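Local coordinates for protein deferrochelatase (Vibrio cholerae, PDB 5DE0) that binds heme b and probably acts as a dye-decolorizing (DyP-type) peroxidase, at residues V232-P237 / I250-T255; T9-E14 / T57-F62. All blocks are in the same frame, centred on the assembly; numbering follows the deposited sequence.

Interaction 1 of 2, residues V232-P237 / I250-T255; sequences VRHSLP and IAYCHT. With HEM (protoporphyrin IX containing Fe), chain F.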
ATOM      1  N   VAL B 232     -10.785 -16.671 -15.353  1.00 22.68           N
ATOM      2  CA  VAL B 232     -11.189 -16.139 -14.060  1.00 21.98           C
ATOM      3  C   VAL B 232     -10.153 -15.131 -13.576  1.00 21.23           C
ATOM      4  O   VAL B 232      -9.045 -15.504 -13.193  1.00 20.37           O
ATOM      5  CB  VAL B 232     -11.362 -17.252 -13.011  1.00 22.89           C
ATOM      6  CG1 VAL B 232     -11.687 -16.655 -11.648  1.00 23.10           C
ATOM      7  CG2 VAL B 232     -12.451 -18.224 -13.445  1.00 25.16           C
ATOM      8  N   ARG B 233     -10.519 -13.853 -13.601  1.00 21.63           N
ATOM      9  CA  ARG B 233      -9.596 -12.785 -13.235  1.00 20.62           C
ATOM     10  C   ARG B 233      -9.666 -12.443 -11.750  1.00 20.27           C
ATOM     11  O   ARG B 233     -10.746 -12.398 -11.163  1.00 20.93           O
ATOM     12  CB  ARG B 233      -9.879 -11.532 -14.068  1.00 21.16           C
ATOM     13  CG  ARG B 233      -9.576 -11.684 -15.550  1.00 21.66           C
ATOM     14  CD  ARG B 233     -10.179 -10.540 -16.352  1.00 23.24           C
ATOM     15  NE  ARG B 233     -11.631 -10.652 -16.451  1.00 23.15           N
ATOM     16  CZ  ARG B 233     -12.450  -9.623 -16.643  1.00 23.54           C
ATOM     17  NH1 ARG B 233     -11.960  -8.395 -16.747  1.00 23.38           N
ATOM     18  NH2 ARG B 233     -13.759  -9.821 -16.721  1.00 23.72           N
ATOM     19  N   HIS B 234      -8.505 -12.201 -11.153  1.00 20.75           N
ATOM     20  CA  HIS B 234      -8.423 -11.790  -9.754  1.00 19.45           C
ATOM     21  C   HIS B 234      -7.685 -10.463  -9.637  1.00 19.99           C
ATOM     22  O   HIS B 234      -7.131 -10.138  -8.586  1.00 19.52           O
ATOM     23  CB  HIS B 234      -7.724 -12.858  -8.909  1.00 19.53           C
ATOM     24  CG  HIS B 234      -8.654 -13.885  -8.343  1.00 20.91           C
ATOM     25  ND1 HIS B 234      -9.419 -13.652  -7.221  1.00 19.13           N
ATOM     26  CD2 HIS B 234      -8.943 -15.146  -8.740  1.00 19.58           C
ATOM     27  CE1 HIS B 234     -10.140 -14.727  -6.952  1.00 20.51           C
ATOM     28  NE2 HIS B 234      -9.870 -15.648  -7.859  1.00 20.56           N
ATOM     29  N   SER B 235      -7.680  -9.705 -10.729  1.00 19.05           N
ATOM     30  CA  SER B 235      -6.945  -8.449 -10.797  1.00 19.10           C
ATOM     31  C   SER B 235      -7.471  -7.427  -9.804  1.00 19.61           C
ATOM     32  O   SER B 235      -8.607  -7.518  -9.339  1.00 19.06           O
ATOM     33  CB  SER B 235      -7.009  -7.867 -12.208  1.00 19.13           C
ATOM     34  OG  SER B 235      -6.746  -8.859 -13.182  1.00 19.41           O
ATOM     35  N   LEU B 236      -6.630  -6.447  -9.490  1.00 20.42           N
ATOM     36  CA  LEU B 236      -6.980  -5.400  -8.546  1.00 20.10           C
ATOM     37  C   LEU B 236      -6.061  -4.201  -8.748  1.00 20.64           C
ATOM     38  O   LEU B 236      -4.866  -4.370  -8.989  1.00 20.11           O
ATOM     39  CB  LEU B 236      -6.880  -5.919  -7.111  1.00 22.40           C
ATOM     40  CG  LEU B 236      -7.996  -5.552  -6.134  1.00 21.74           C
ATOM     41  CD1 LEU B 236      -9.361  -5.850  -6.730  1.00 20.67           C
ATOM     42  CD2 LEU B 236      -7.812  -6.305  -4.824  1.00 20.65           C
ATOM     43  N   PRO B 237      -6.622  -2.985  -8.673  1.00 21.86           N
ATOM     44  CA  PRO B 237      -5.847  -1.743  -8.774  1.00 21.30           C
ATOM     45  C   PRO B 237      -4.764  -1.662  -7.698  1.00 21.85           C
ATOM     46  O   PRO B 237      -4.890  -2.313  -6.665  1.00 20.27           O
ATOM     47  CB  PRO B 237      -6.903  -0.652  -8.572  1.00 21.65           C
ATOM     48  CG  PRO B 237      -8.186  -1.292  -8.960  1.00 22.63           C
ATOM     49  CD  PRO B 237      -8.067  -2.726  -8.555  1.00 20.85           C
ATOM     50  N   ILE B 250      -4.130 -10.439 -13.063  1.00 20.52           N
ATOM     51  CA  ILE B 250      -3.873 -11.848 -12.803  1.00 17.69           C
ATOM     52  C   ILE B 250      -5.117 -12.647 -13.167  1.00 19.45           C
ATOM     53  O   ILE B 250      -6.242 -12.211 -12.916  1.00 18.93           O
ATOM     54  CB  ILE B 250      -3.475 -12.100 -11.329  1.00 17.76           C
ATOM     55  CG1 ILE B 250      -3.258 -13.593 -11.068  1.00 17.76           C
ATOM     56  CG2 ILE B 250      -4.520 -11.535 -10.381  1.00 18.05           C
ATOM     57  CD1 ILE B 250      -2.812 -13.913  -9.650  1.00 17.92           C
ATOM     58  N   ALA B 251      -4.917 -13.806 -13.784  1.00 17.43           N
ATOM     59  CA  ALA B 251      -6.036 -14.629 -14.221  1.00 20.16           C
ATOM     60  C   ALA B 251      -5.738 -16.114 -14.059  1.00 20.07           C
ATOM     61  O   ALA B 251      -4.591 -16.547 -14.178  1.00 20.07           O
ATOM     62  CB  ALA B 251      -6.390 -14.318 -15.670  1.00 19.68           C
ATOM     63  N   TYR B 252      -6.782 -16.887 -13.784  1.00 20.19           N
ATOM     64  CA  TYR B 252      -6.670 -18.336 -13.691  1.00 20.65           C
ATOM     65  C   TYR B 252      -7.504 -18.977 -14.793  1.00 21.54           C
ATOM     66  O   TYR B 252      -8.560 -18.458 -15.156  1.00 22.31           O
ATOM     67  CB  TYR B 252      -7.128 -18.832 -12.317  1.00 20.62           C
ATOM     68  CG  TYR B 252      -6.232 -18.417 -11.169  1.00 19.92           C
ATOM     69  CD1 TYR B 252      -6.315 -17.144 -10.619  1.00 19.47           C
ATOM     70  CD2 TYR B 252      -5.314 -19.306 -10.626  1.00 20.00           C
ATOM     71  CE1 TYR B 252      -5.499 -16.765  -9.568  1.00 18.56           C
ATOM     72  CE2 TYR B 252      -4.498 -18.935  -9.573  1.00 20.72           C
ATOM     73  CZ  TYR B 252      -4.594 -17.665  -9.049  1.00 19.24           C
ATOM     74  OH  TYR B 252      -3.780 -17.299  -8.002  1.00 19.00           O
ATOM     75  N   CYS B 253      -7.030 -20.093 -15.336  1.00 22.03           N
ATOM     76  CA  CYS B 253      -7.770 -20.794 -16.381  1.00 23.10           C
ATOM     77  C   CYS B 253      -7.387 -22.268 -16.464  1.00 24.56           C
ATOM     78  O   CYS B 253      -6.252 -22.644 -16.169  1.00 23.93           O
ATOM     79  CB  CYS B 253      -7.546 -20.125 -17.736  1.00 23.02           C
ATOM     80  SG  CYS B 253      -8.602 -20.769 -19.046  1.00 25.26           S
ATOM     81  N   HIS B 254      -8.343 -23.096 -16.875  1.00 24.78           N
ATOM     82  CA  HIS B 254      -8.130 -24.537 -16.976  1.00 25.54           C
ATOM     83  C   HIS B 254      -7.156 -24.878 -18.098  1.00 25.10           C
ATOM     84  O   HIS B 254      -6.607 -25.977 -18.146  1.00 25.63           O
ATOM     85  CB  HIS B 254      -9.460 -25.262 -17.198  1.00 26.61           C
ATOM     86  CG  HIS B 254     -10.054 -25.034 -18.553  1.00 26.05           C
ATOM     87  ND1 HIS B 254     -10.884 -23.969 -18.833  1.00 26.24           N
ATOM     88  CD2 HIS B 254      -9.943 -25.733 -19.708  1.00 25.93           C
ATOM     89  CE1 HIS B 254     -11.255 -24.022 -20.098  1.00 26.27           C
ATOM     90  NE2 HIS B 254     -10.698 -25.084 -20.653  1.00 25.93           N
ATOM     91  N   THR B 255      -6.953 -23.926 -19.003  1.00 24.87           N
ATOM     92  CA  THR B 255      -6.007 -24.093 -20.096  1.00 25.66           C
ATOM     93  C   THR B 255      -5.258 -22.791 -20.351  1.00 25.26           C
ATOM     94  O   THR B 255      -5.845 -21.711 -20.346  1.00 25.43           O
ATOM     95  CB  THR B 255      -6.707 -24.555 -21.394  1.00 25.73           C
ATOM     96  OG1 THR B 255      -5.774 -24.524 -22.481  1.00 26.25           O
ATOM     97  CG2 THR B 255      -7.891 -23.656 -21.726  1.00 25.83           C
TER
HETATM   98  CHA HEM F 401     -12.880  -7.352 -19.664  1.00 24.51           C
HETATM   99  CHB HEM F 401      -9.014 -10.227 -20.226  1.00 23.66           C
HETATM  100  CHC HEM F 401      -6.046  -6.493 -19.271  1.00 23.49           C
HETATM  101  CHD HEM F 401      -9.899  -3.898 -17.877  1.00 24.63           C
HETATM  102  C1A HEM F 401     -12.094  -8.457 -19.904  1.00 24.82           C
HETATM  103  C2A HEM F 401     -12.563  -9.785 -20.248  1.00 25.10           C
HETATM  104  C3A HEM F 401     -11.496 -10.577 -20.399  1.00 24.49           C
HETATM  105  C4A HEM F 401     -10.312  -9.779 -20.160  1.00 23.72           C
HETATM  106  CMA HEM F 401     -11.501 -12.077 -20.766  1.00 23.93           C
HETATM  107  CAA HEM F 401     -14.041 -10.201 -20.410  1.00 24.63           C
HETATM  108  CBA HEM F 401     -14.360 -10.304 -21.900  1.00 26.60           C
HETATM  109  CGA HEM F 401     -15.832 -10.546 -22.096  1.00 26.68           C
HETATM  110  O1A HEM F 401     -16.616  -9.568 -22.001  1.00 26.84           O
HETATM  111  O2A HEM F 401     -16.213 -11.716 -22.350  1.00 27.26           O
HETATM  112  C1B HEM F 401      -7.885  -9.450 -20.102  1.00 23.33           C
HETATM  113  C2B HEM F 401      -6.541  -9.865 -20.439  1.00 23.47           C
HETATM  114  C3B HEM F 401      -5.712  -8.855 -20.179  1.00 23.67           C
HETATM  115  C4B HEM F 401      -6.499  -7.739 -19.667  1.00 22.62           C
HETATM  116  CMB HEM F 401      -6.128 -11.246 -20.994  1.00 22.57           C
HETATM  117  CAB HEM F 401      -4.188  -8.940 -20.417  1.00 21.91           C
HETATM  118  CBB HEM F 401      -3.359  -7.946 -20.105  1.00 23.47           C
HETATM  119  C1C HEM F 401      -6.823  -5.466 -18.775  1.00 23.69           C
HETATM  120  C2C HEM F 401      -6.347  -4.187 -18.276  1.00 24.21           C
HETATM  121  C3C HEM F 401      -7.422  -3.474 -17.888  1.00 24.32           C
HETATM  122  C4C HEM F 401      -8.600  -4.279 -18.139  1.00 24.78           C
HETATM  123  CMC HEM F 401      -4.855  -3.784 -18.220  1.00 22.87           C
HETATM  124  CAC HEM F 401      -7.518  -2.048 -17.287  1.00 23.95           C
HETATM  125  CBC HEM F 401      -6.489  -1.209 -17.141  1.00 25.54           C
HETATM  126  C1D HEM F 401     -11.048  -4.514 -18.328  1.00 24.16           C
HETATM  127  C2D HEM F 401     -12.353  -3.897 -18.397  1.00 24.82           C
HETATM  128  C3D HEM F 401     -13.288  -4.978 -18.954  1.00 24.26           C
HETATM  129  C4D HEM F 401     -12.452  -6.138 -19.167  1.00 24.13           C
HETATM  130  CMD HEM F 401     -12.734  -2.456 -17.995  1.00 24.94           C
HETATM  131  CAD HEM F 401     -14.798  -4.845 -19.234  1.00 24.58           C
HETATM  132  CBD HEM F 401     -15.607  -5.176 -17.984  1.00 24.72           C
HETATM  133  CGD HEM F 401     -15.411  -6.622 -17.613  1.00 25.80           C
HETATM  134  O1D HEM F 401     -14.583  -6.902 -16.709  1.00 24.26           O
HETATM  135  O2D HEM F 401     -16.084  -7.499 -18.215  1.00 25.58           O
HETATM  136  NA  HEM F 401     -10.714  -8.491 -19.860  1.00 25.41           N
HETATM  137  NB  HEM F 401      -7.823  -8.148 -19.636  1.00 24.74           N
HETATM  138  NC  HEM F 401      -8.201  -5.482 -18.677  1.00 25.38           N
HETATM  139  ND  HEM F 401     -11.150  -5.823 -18.788  1.00 25.53           N
HETATM  140 FE   HEM F 401      -9.485  -6.942 -19.316  1.00 29.49          FE
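R233 sets off with CG beside the backbone N (chi1 -67°), passing CB of A251, and a bend at chi3 then lays its guanidinium group over the heme. S235 OG also sits beside its own backbone N (chi1 -46°), which presents it to I250. The backbones run antiparallel. V232 and Y252 form a hydrogen-bonded pair: V232 N to Y252 O is 2.9 Å and Y252 N to V232 O is 2.7 Å. R233 and A251 are the next, non-hydrogen-bonded pair. After R233 the strand is interrupted. H234 N still reaches I250 O at 2.9 Å, but the next bond uses a side chain, with I250 N donating to S235 OG at 3.1 Å.

The two faces differ. On the face of R233 and A251, NH1 and NH2 of R233 both donate to heme O1D, each at 3.0 Å, with the propionate carboxyl carbon CGD in the guanidinium plane. C1A of the heme lies over one face of the guanidinium. D147 forms a salt bridge with NH1, a second acidic partner for the same group. On the face of V232 and Y252, H234 CD2 lies 3.8 Å from Y252 CD1, and the ring planes are nearly perpendicular. H234 NE2 probably bonds to I11 O, and Y252 OH bonds to H101, which ties both rings to the N-terminal half. The contact belongs to a beta hairpin of the C-terminal ferredoxin-like sheet, the part of the DyP-type peroxidase fold that carries the heme pocket.

Interaction 2 of 2, residues T9-E14 / T57-F62; sequences TAILPE and TVSVAF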
ATOM      1  N   THR B   9      -7.351 -22.071  -1.914  1.00 22.50           N
ATOM      2  CA  THR B   9      -8.479 -21.253  -1.470  1.00 21.97           C
ATOM      3  C   THR B   9      -8.637 -19.885  -2.138  1.00 21.36           C
ATOM      4  O   THR B   9      -9.696 -19.272  -2.039  1.00 20.45           O
ATOM      5  CB  THR B   9      -8.399 -21.012   0.046  1.00 21.76           C
ATOM      6  OG1 THR B   9      -7.179 -20.329   0.359  1.00 20.25           O
ATOM      7  CG2 THR B   9      -8.451 -22.332   0.801  1.00 24.68           C
ATOM      8  N   ALA B  10      -7.598 -19.402  -2.810  1.00 21.06           N
ATOM      9  CA  ALA B  10      -7.638 -18.052  -3.369  1.00 21.05           C
ATOM     10  C   ALA B  10      -8.341 -17.980  -4.724  1.00 20.78           C
ATOM     11  O   ALA B  10      -8.847 -16.927  -5.107  1.00 20.07           O
ATOM     12  CB  ALA B  10      -6.224 -17.493  -3.487  1.00 19.39           C
ATOM     13  N   ILE B  11      -8.385 -19.101  -5.434  1.00 21.11           N
ATOM     14  CA  ILE B  11      -8.799 -19.113  -6.836  1.00 21.63           C
ATOM     15  C   ILE B  11     -10.306 -18.949  -7.055  1.00 22.59           C
ATOM     16  O   ILE B  11     -10.745 -18.001  -7.707  1.00 22.93           O
ATOM     17  CB  ILE B  11      -8.345 -20.416  -7.521  1.00 21.94           C
ATOM     18  CG1 ILE B  11      -6.838 -20.609  -7.337  1.00 20.98           C
ATOM     19  CG2 ILE B  11      -8.707 -20.399  -8.996  1.00 22.14           C
ATOM     20  CD1 ILE B  11      -6.301 -21.872  -7.965  1.00 23.87           C
ATOM     21  N   LEU B  12     -11.090 -19.875  -6.514  1.00 23.07           N
ATOM     22  CA  LEU B  12     -12.533 -19.912  -6.758  1.00 23.60           C
ATOM     23  C   LEU B  12     -13.353 -18.749  -6.169  1.00 24.56           C
ATOM     24  O   LEU B  12     -14.219 -18.211  -6.858  1.00 26.26           O
ATOM     25  CB  LEU B  12     -13.108 -21.242  -6.255  1.00 24.19           C
ATOM     26  CG  LEU B  12     -13.354 -22.312  -7.322  1.00 26.23           C
ATOM     27  CD1 LEU B  12     -12.130 -22.487  -8.206  1.00 25.47           C
ATOM     28  CD2 LEU B  12     -13.747 -23.634  -6.679  1.00 27.62           C
ATOM     29  N   PRO B  13     -13.105 -18.363  -4.901  1.00 24.92           N
ATOM     30  CA  PRO B  13     -13.941 -17.283  -4.360  1.00 25.15           C
ATOM     31  C   PRO B  13     -13.734 -15.948  -5.067  1.00 23.70           C
ATOM     32  O   PRO B  13     -12.716 -15.748  -5.731  1.00 22.70           O
ATOM     33  CB  PRO B  13     -13.489 -17.179  -2.896  1.00 24.41           C
ATOM     34  CG  PRO B  13     -12.770 -18.444  -2.611  1.00 24.17           C
ATOM     35  CD  PRO B  13     -12.152 -18.865  -3.896  1.00 23.48           C
ATOM     36  N   GLU B  14     -14.704 -15.050  -4.927  1.00 24.12           N
ATOM     37  CA  GLU B  14     -14.575 -13.695  -5.441  1.00 25.06           C
ATOM     38  C   GLU B  14     -13.456 -12.978  -4.698  1.00 22.62           C
ATOM     39  O   GLU B  14     -13.262 -13.199  -3.502  1.00 22.82           O
ATOM     40  CB  GLU B  14     -15.891 -12.929  -5.292  1.00 25.21           C
ATOM     41  CG  GLU B  14     -17.033 -13.473  -6.134  1.00 27.83           C
ATOM     42  CD  GLU B  14     -16.941 -13.049  -7.585  1.00 28.94           C
ATOM     43  OE1 GLU B  14     -16.185 -12.099  -7.884  1.00 29.30           O
ATOM     44  OE2 GLU B  14     -17.626 -13.665  -8.427  1.00 31.92           O
ATOM     45  N   THR B  57      -7.157 -15.877   2.149  1.00 18.75           N
ATOM     46  CA  THR B  57      -6.963 -16.999   1.241  1.00 18.97           C
ATOM     47  C   THR B  57      -5.554 -16.976   0.670  1.00 18.09           C
ATOM     48  O   THR B  57      -4.851 -15.973   0.781  1.00 17.87           O
ATOM     49  CB  THR B  57      -7.975 -16.974   0.087  1.00 18.22           C
ATOM     50  OG1 THR B  57      -7.791 -15.779  -0.681  1.00 17.43           O
ATOM     51  CG2 THR B  57      -9.400 -17.013   0.619  1.00 19.21           C
ATOM     52  N   VAL B  58      -5.139 -18.078   0.055  1.00 18.35           N
ATOM     53  CA  VAL B  58      -3.799 -18.160  -0.513  1.00 18.56           C
ATOM     54  C   VAL B  58      -3.744 -19.145  -1.682  1.00 18.20           C
ATOM     55  O   VAL B  58      -4.469 -20.140  -1.708  1.00 18.83           O
ATOM     56  CB  VAL B  58      -2.758 -18.569   0.564  1.00 19.30           C
ATOM     57  CG1 VAL B  58      -3.010 -19.990   1.051  1.00 19.85           C
ATOM     58  CG2 VAL B  58      -1.335 -18.416   0.040  1.00 18.17           C
ATOM     59  N   SER B  59      -2.899 -18.842  -2.663  1.00 18.85           N
ATOM     60  CA  SER B  59      -2.619 -19.766  -3.754  1.00 19.70           C
ATOM     61  C   SER B  59      -1.156 -19.660  -4.170  1.00 18.96           C
ATOM     62  O   SER B  59      -0.695 -18.593  -4.579  1.00 19.54           O
ATOM     63  CB  SER B  59      -3.528 -19.492  -4.951  1.00 19.08           C
ATOM     64  OG  SER B  59      -3.239 -20.384  -6.011  1.00 19.75           O
ATOM     65  N   VAL B  60      -0.431 -20.768  -4.055  1.00 20.80           N
ATOM     66  CA  VAL B  60       0.983 -20.807  -4.405  1.00 20.40           C
ATOM     67  C   VAL B  60       1.178 -21.459  -5.768  1.00 20.38           C
ATOM     68  O   VAL B  60       0.694 -22.567  -6.010  1.00 20.32           O
ATOM     69  CB  VAL B  60       1.806 -21.571  -3.351  1.00 20.04           C
ATOM     70  CG1 VAL B  60       3.279 -21.554  -3.722  1.00 19.45           C
ATOM     71  CG2 VAL B  60       1.589 -20.966  -1.971  1.00 19.87           C
ATOM     72  N   ALA B  61       1.893 -20.772  -6.654  1.00 19.63           N
ATOM     73  CA  ALA B  61       2.084 -21.259  -8.017  1.00 21.47           C
ATOM     74  C   ALA B  61       3.550 -21.206  -8.437  1.00 21.74           C
ATOM     75  O   ALA B  61       4.318 -20.369  -7.955  1.00 19.68           O
ATOM     76  CB  ALA B  61       1.232 -20.460  -8.981  1.00 20.22           C
ATOM     77  N   PHE B  62       3.932 -22.100  -9.344  1.00 21.59           N
ATOM     78  CA  PHE B  62       5.321 -22.204  -9.774  1.00 23.12           C
ATOM     79  C   PHE B  62       5.451 -22.047 -11.285  1.00 21.54           C
ATOM     80  O   PHE B  62       4.579 -22.494 -12.036  1.00 22.73           O
ATOM     81  CB  PHE B  62       5.911 -23.546  -9.342  1.00 24.44           C
ATOM     82  CG  PHE B  62       5.765 -23.830  -7.877  1.00 24.40           C
ATOM     83  CD1 PHE B  62       4.688 -24.562  -7.401  1.00 24.45           C
ATOM     84  CD2 PHE B  62       6.707 -23.367  -6.970  1.00 23.82           C
ATOM     85  CE1 PHE B  62       4.555 -24.826  -6.043  1.00 24.33           C
ATOM     86  CE2 PHE B  62       6.576 -23.629  -5.615  1.00 25.21           C
ATOM     87  CZ  PHE B  62       5.500 -24.358  -5.155  1.00 24.97           C
TER
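The backbone of T9-L12 has helical phi/psi without regular helical bonds, and it meets the extended strand 57-62 near T57 and V58, where A10 CA comes within 4.8 Å of T57 CA. T9 makes the main polar link. Its OG1 lies between the backbone N and the carbonyl carbon (chi1 60°), where it accepts the N-H of V58 at 3.1 Å in a fairly straight bond (164°). A10 N adds a weak bond to V58 O at 3.4 Å. One side chain and one main-chain N of the coil thus address the two polar backbone atoms of V58. Strand 57-62 is, within this chain, an outermost strand of the antiparallel N-terminal sheet of the DyP-type fold, and strand 98-104 pairs with it through backbone bonds. The coil leads toward strand 18-26 of the same sheet.

T57 points toward the coil. Its CG2 rests against T9 O at 3.5 Å, and its OG1 lies beside CA and CB of A10 while bonding to H103 O. The methyl of A10 comes from the coil side onto the peptide carbon of V58 and meets S59 CB at 3.7 Å. Farther along, CG1 of I11 touches S59 OG at 3.8 Å, with its CD1 almost as near. I11 also packs on Y252 of strand 247-253. The main-chain oxygen of A10 is bound by H103 NE2.

From the N terminus, the chain first passes through 9-14 and then, after strand 18-26 and the helices 30-38 and 40-50, returns along 57-62. Interaction 2 closes this loop of 42 residues within the N-terminal half. Interaction 1 comes much later and closes only the short hairpin between strands 232-239 and 247-253 in the C-terminal half. The two are in series, neither nested nor crossed. They meet in space all the same, their centres about 10 Å apart. Segment 9-14 is where they touch: it packs on strand 57-62 of the N-terminal sheet and also reaches the hairpin 232-239/247-253 of the C-terminal sheet. It thus bridges the two halves.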